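Local coordinates for fructooligosaccharide ABC transporter substrate-binding protein FusA (Streptococcus pneumoniae, PDB 5G5Y) that binds fructooligosaccharides, preferring tetrasaccharides and larger, as the solute-binding subunit of the FusABC-MsmK ABC transporter that imports them, at residues I82-E85 / D86-D89; F248-D251 / W252-I256. All coordinates share one frame; numbering follows the deposited sequence.

Contact 1 (I82-E85 / D86-D89); sequences IPVE and DLID
Glu85 and Val84 meet Asp86, Leu87 and Ile88 where the chain bends out of a loop into helix 85-91. The carbonyl O of Val84 accepts from Ile88 N at 3.1 Å, in a bond with an N-H...O angle of 151°, and receives a second, weak bond from Leu87 N. One residue further along, Asp89 N gives an almost straight bond to Glu85 O, 3.2 Å long. Val84 thus occupies the N-cap position, although as a valine it can offer the first turn only its backbone carbonyl. Its branches serve the apolar side instead: CG1 lies 4.3 Å from Leu87 CD1, and CG2 equally far from Ile88 CD1. Ile82 CD1 also approaches Leu87 CD1; Ile82 and Leu87 pack on Ile312 of strand 310-312 and Leu319 of helix 319-329, Val84 on Ile312, and Ile88 on helix 93-101. Asp86 N, in the first turn, donates to a water 3.0 Å away, which in turn donates to Pro83 O, bridging loop and helix. With CG set between backbone N and carbonyl carbon (chi1 64°), Glu85 lays CG 3.4 Å from Asp86 N, and the bend at chi2 carries its carboxylate back toward the loop, where His115 ND1 and Ile116 N hold it. A second water links Glu85 OE2 weakly to Asp86 OD2, between two acidic groups whose planes stand 63° apart.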
loop_
_atom_site.group_PDB
_atom_site.type_symbol
_atom_site.label_atom_id
_atom_site.label_comp_id
_atom_site.label_asym_id
_atom_site.label_seq_id
_atom_site.Cartn_x
_atom_site.Cartn_y
_atom_site.Cartn_z
ATOM N N ILE A 82 1.987 12.687 -24.090
ATOM C CA ILE A 82 1.121 12.222 -25.165
ATOM C C ILE A 82 0.326 10.969 -24.775
ATOM O O ILE A 82 0.749 10.209 -23.866
ATOM C CB ILE A 82 1.923 11.921 -26.445
ATOM C CG1 ILE A 82 2.930 10.764 -26.247
ATOM C CG2 ILE A 82 2.643 13.200 -26.875
ATOM C CD1 ILE A 82 3.472 10.176 -27.540
ATOM N N PRO A 83 -0.824 10.748 -25.458
ATOM C CA PRO A 83 -1.504 9.473 -25.302
ATOM C C PRO A 83 -0.676 8.334 -25.903
ATOM O O PRO A 83 -0.040 8.505 -26.946
ATOM C CB PRO A 83 -2.829 9.660 -26.065
ATOM C CG PRO A 83 -2.925 11.104 -26.399
ATOM C CD PRO A 83 -1.520 11.641 -26.406
ATOM N N VAL A 84 -0.698 7.180 -25.248
ATOM C CA VAL A 84 0.139 6.041 -25.632
ATOM C C VAL A 84 -0.626 4.749 -25.952
ATOM O O VAL A 84 0.015 3.731 -26.210
ATOM C CB VAL A 84 1.160 5.715 -24.515
ATOM C CG1 VAL A 84 2.018 6.926 -24.221
ATOM C CG2 VAL A 84 0.456 5.246 -23.244
ATOM N N GLU A 85 -1.960 4.771 -25.920
ATOM C CA GLU A 85 -2.752 3.541 -26.161
ATOM C C GLU A 85 -2.439 2.888 -27.511
ATOM O O GLU A 85 -2.380 1.671 -27.580
ATOM C CB GLU A 85 -4.268 3.722 -25.961
ATOM C CG GLU A 85 -4.972 4.671 -26.914
ATOM C CD GLU A 85 -4.871 6.125 -26.500
ATOM O OE1 GLU A 85 -4.190 6.449 -25.495
ATOM O OE2 GLU A 85 -5.483 6.953 -27.202
ATOM N N ASP A 86 -2.188 3.683 -28.536
ATOM C CA ASP A 86 -1.912 3.150 -29.894
ATOM C C ASP A 86 -0.517 2.522 -29.956
ATOM O O ASP A 86 -0.291 1.589 -30.703
ATOM C CB ASP A 86 -2.027 4.246 -30.966
ATOM C CG ASP A 86 -3.483 4.769 -31.160
ATOM O OD1 ASP A 86 -4.472 4.075 -30.812
ATOM O OD2 ASP A 86 -3.649 5.894 -31.689
ATOM N N LEU A 87 0.415 3.062 -29.175
ATOM C CA LEU A 87 1.765 2.545 -29.083
ATOM C C LEU A 87 1.748 1.190 -28.380
ATOM O O LEU A 87 2.504 0.283 -28.758
ATOM C CB LEU A 87 2.686 3.525 -28.338
ATOM C CG LEU A 87 2.860 4.883 -29.020
ATOM C CD1 LEU A 87 3.624 5.810 -28.106
ATOM C CD2 LEU A 87 3.557 4.755 -30.379
ATOM N N ILE A 88 0.854 1.033 -27.393
ATOM C CA ILE A 88 0.715 -0.253 -26.717
ATOM C C ILE A 88 0.295 -1.320 -27.715
ATOM O O ILE A 88 0.947 -2.368 -27.856
ATOM C CB ILE A 88 -0.271 -0.198 -25.542
ATOM C CG1 ILE A 88 0.299 0.735 -24.465
ATOM C CG2 ILE A 88 -0.543 -1.602 -24.993
ATOM C CD1 ILE A 88 -0.671 1.061 -23.330
ATOM N N ASP A 89 -0.810 -1.045 -28.394
ATOM C CA ASP A 89 -1.375 -1.951 -29.350
ATOM C C ASP A 89 -0.396 -2.338 -30.469
ATOM O O ASP A 89 -0.315 -3.496 -30.833
ATOM C CB ASP A 89 -2.624 -1.298 -29.967
ATOM C CG ASP A 89 -3.455 -2.279 -30.772
ATOM O OD1 ASP A 89 -3.786 -3.376 -30.251
ATOM O OD2 ASP A 89 -3.787 -1.962 -31.925
HETATM O O HOH W 1 -1.001 6.379 -28.710
HETATM O O HOH W 2 -3.712 7.550 -29.203
#

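Contact 2 (F248-D251 / W252-I256); sequences FEHD and WNSYI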
loop_
_atom_site.group_PDB
_atom_site.type_symbol
_atom_site.label_atom_id
_atom_site.label_comp_id
_atom_site.label_asym_id
_atom_site.label_seq_id
_atom_site.Cartn_x
_atom_site.Cartn_y
_atom_site.Cartn_z
ATOM N N PHE A 248 -2.535 8.745 21.687
ATOM C CA PHE A 248 -2.928 9.836 20.795
ATOM C C PHE A 248 -1.874 10.918 20.594
ATOM O O PHE A 248 -2.087 11.850 19.828
ATOM C CB PHE A 248 -4.260 10.424 21.271
ATOM C CG PHE A 248 -5.381 9.448 21.213
ATOM C CD1 PHE A 248 -6.106 9.281 20.034
ATOM C CD2 PHE A 248 -5.714 8.675 22.333
ATOM C CE1 PHE A 248 -7.138 8.352 19.976
ATOM C CE2 PHE A 248 -6.747 7.751 22.275
ATOM C CZ PHE A 248 -7.461 7.585 21.096
ATOM N N GLU A 249 -0.723 10.784 21.250
ATOM C CA GLU A 249 0.352 11.796 21.193
ATOM C C GLU A 249 1.666 11.311 20.607
ATOM O O GLU A 249 2.370 12.071 19.969
ATOM C CB GLU A 249 0.626 12.310 22.603
ATOM C CG GLU A 249 -0.480 13.198 23.108
ATOM C CD GLU A 249 -0.327 13.540 24.573
ATOM O OE1 GLU A 249 -0.033 12.634 25.382
ATOM O OE2 GLU A 249 -0.515 14.725 24.922
ATOM N N HIS A 250 2.012 10.059 20.828
ATOM C CA HIS A 250 3.344 9.592 20.450
ATOM C C HIS A 250 3.556 9.407 18.948
ATOM O O HIS A 250 2.610 9.360 18.159
ATOM C CB HIS A 250 3.719 8.343 21.226
ATOM C CG HIS A 250 2.820 7.170 20.991
ATOM N ND1 HIS A 250 2.834 6.089 21.817
ATOM C CD2 HIS A 250 1.878 6.910 20.049
ATOM C CE1 HIS A 250 1.946 5.199 21.415
ATOM N NE2 HIS A 250 1.352 5.675 20.340
ATOM N N ASP A 251 4.825 9.337 18.567
ATOM C CA ASP A 251 5.219 9.125 17.198
ATOM C C ASP A 251 5.837 7.746 17.052
ATOM O O ASP A 251 5.926 7.015 18.016
ATOM C CB ASP A 251 6.131 10.267 16.701
ATOM C CG ASP A 251 7.504 10.325 17.397
ATOM O OD1 ASP A 251 7.888 9.438 18.199
ATOM O OD2 ASP A 251 8.203 11.326 17.119
ATOM N N TRP A 252 6.178 7.382 15.815
ATOM C CA TRP A 252 6.709 6.065 15.478
ATOM C C TRP A 252 7.937 5.729 16.326
ATOM O O TRP A 252 8.064 4.633 16.843
ATOM C CB TRP A 252 7.078 6.057 14.008
ATOM C CG TRP A 252 7.832 4.832 13.534
ATOM C CD1 TRP A 252 9.136 4.789 13.107
ATOM C CD2 TRP A 252 7.308 3.498 13.365
ATOM N NE1 TRP A 252 9.462 3.515 12.701
ATOM C CE2 TRP A 252 8.360 2.701 12.846
ATOM C CE3 TRP A 252 6.061 2.898 13.618
ATOM C CZ2 TRP A 252 8.212 1.328 12.590
ATOM C CZ3 TRP A 252 5.909 1.534 13.357
ATOM C CH2 TRP A 252 6.985 0.765 12.836
ATOM N N ASN A 253 8.837 6.697 16.463
ATOM C CA ASN A 253 10.053 6.493 17.275
ATOM C C ASN A 253 9.751 6.107 18.711
ATOM O O ASN A 253 10.329 5.164 19.226
ATOM C CB ASN A 253 10.977 7.724 17.195
ATOM C CG ASN A 253 11.731 7.798 15.869
ATOM O OD1 ASN A 253 12.053 6.781 15.270
ATOM N ND2 ASN A 253 12.035 8.996 15.430
ATOM N N SER A 254 8.810 6.784 19.347
ATOM C CA SER A 254 8.438 6.416 20.715
ATOM C C SER A 254 7.745 5.042 20.831
ATOM O O SER A 254 8.001 4.261 21.749
ATOM C CB SER A 254 7.542 7.489 21.331
ATOM O OG SER A 254 6.961 6.959 22.517
ATOM N N TYR A 255 6.853 4.772 19.872
ATOM C CA TYR A 255 6.077 3.515 19.813
ATOM C C TYR A 255 6.999 2.321 19.710
ATOM O O TYR A 255 6.871 1.356 20.459
ATOM C CB TYR A 255 5.200 3.576 18.563
ATOM C CG TYR A 255 4.128 2.548 18.363
ATOM C CD1 TYR A 255 2.997 2.527 19.176
ATOM C CD2 TYR A 255 4.163 1.682 17.267
ATOM C CE1 TYR A 255 1.956 1.634 18.943
ATOM C CE2 TYR A 255 3.126 0.787 17.027
ATOM C CZ TYR A 255 2.013 0.782 17.854
ATOM O OH TYR A 255 0.974 -0.086 17.650
ATOM N N ILE A 256 7.940 2.380 18.783
ATOM C CA ILE A 256 8.900 1.275 18.649
ATOM C C ILE A 256 9.923 1.174 19.803
ATOM O O ILE A 256 10.428 0.091 20.066
ATOM C CB ILE A 256 9.576 1.235 17.269
ATOM C CG1 ILE A 256 10.569 2.361 17.081
ATOM C CG2 ILE A 256 8.516 1.265 16.163
ATOM C CD1 ILE A 256 11.362 2.236 15.799
#
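This is an N-terminal helix cap joined to an aromatic pair, formed where the loop 248-251 enters helix 252-260, close to the sugar-binding residues Asn191 and Asn274. Asp251 is the N-cap. Its OD1 accepts from Ser254 N at 3.0 Å with an N-H...O angle of 163°, the amide arriving nearly in line with the carboxylate C-O bond. A chi1 of 67° turns the carboxylate back over the first turn, where OD1 also touches CB of Asn253 and CB of Ser254. The carbonyl O of the same residue takes Tyr255 N at 3.1 Å, so side chain and backbone of Asp251 together satisfy two amides of the opening turn. Such an aspartate cap places a probably negative group at the positive end of the helix dipole, which probably favours the helix start. One residue earlier, His250 CB packs 3.8 Å from Ser254 OG, and its ring reaches Tyr255. The two rings form an offset edge-to-face pair: the Tyr255 edge is directed at the His250 face, Tyr255 CD1 comes within 3.6 Å of His250 CE1, and the planes are inclined at 74°. Hydrogen bonds fix the polar ends of both rings, His250 NE2 to Phe185 O and Tyr255 OH to Phe268 O, the latter on strand 264-269. Trp252 touches Thr269 of that strand, and Ile256 CG2 sits 3.4 Å above the plane of the Trp252 indole, over its centre.

In the fold
Contact 1 comes first in the chain; the two centres are about 47 Å apart, across the middle of the molecule, with nearest atoms about 37 Å apart. Both are loop-to-helix entries, at helices 85-91 and 252-260, but they belong to different parts of the fold. Residues 82-89 lean on strand 310-312, an edge strand of the sheet that includes strands 3-10, 34-41 and 61-63; residues 248-256 pack against strand 264-269 of the second four-stranded sheet. In proteins of this family the sugar binds between two lobes, so the contacts probably belong to different lobes; Trp252 of contact 2 lies near substrate-binding Asn274, whereas the Val84 side chain is about 12 Å from that of substrate-binding Lys309.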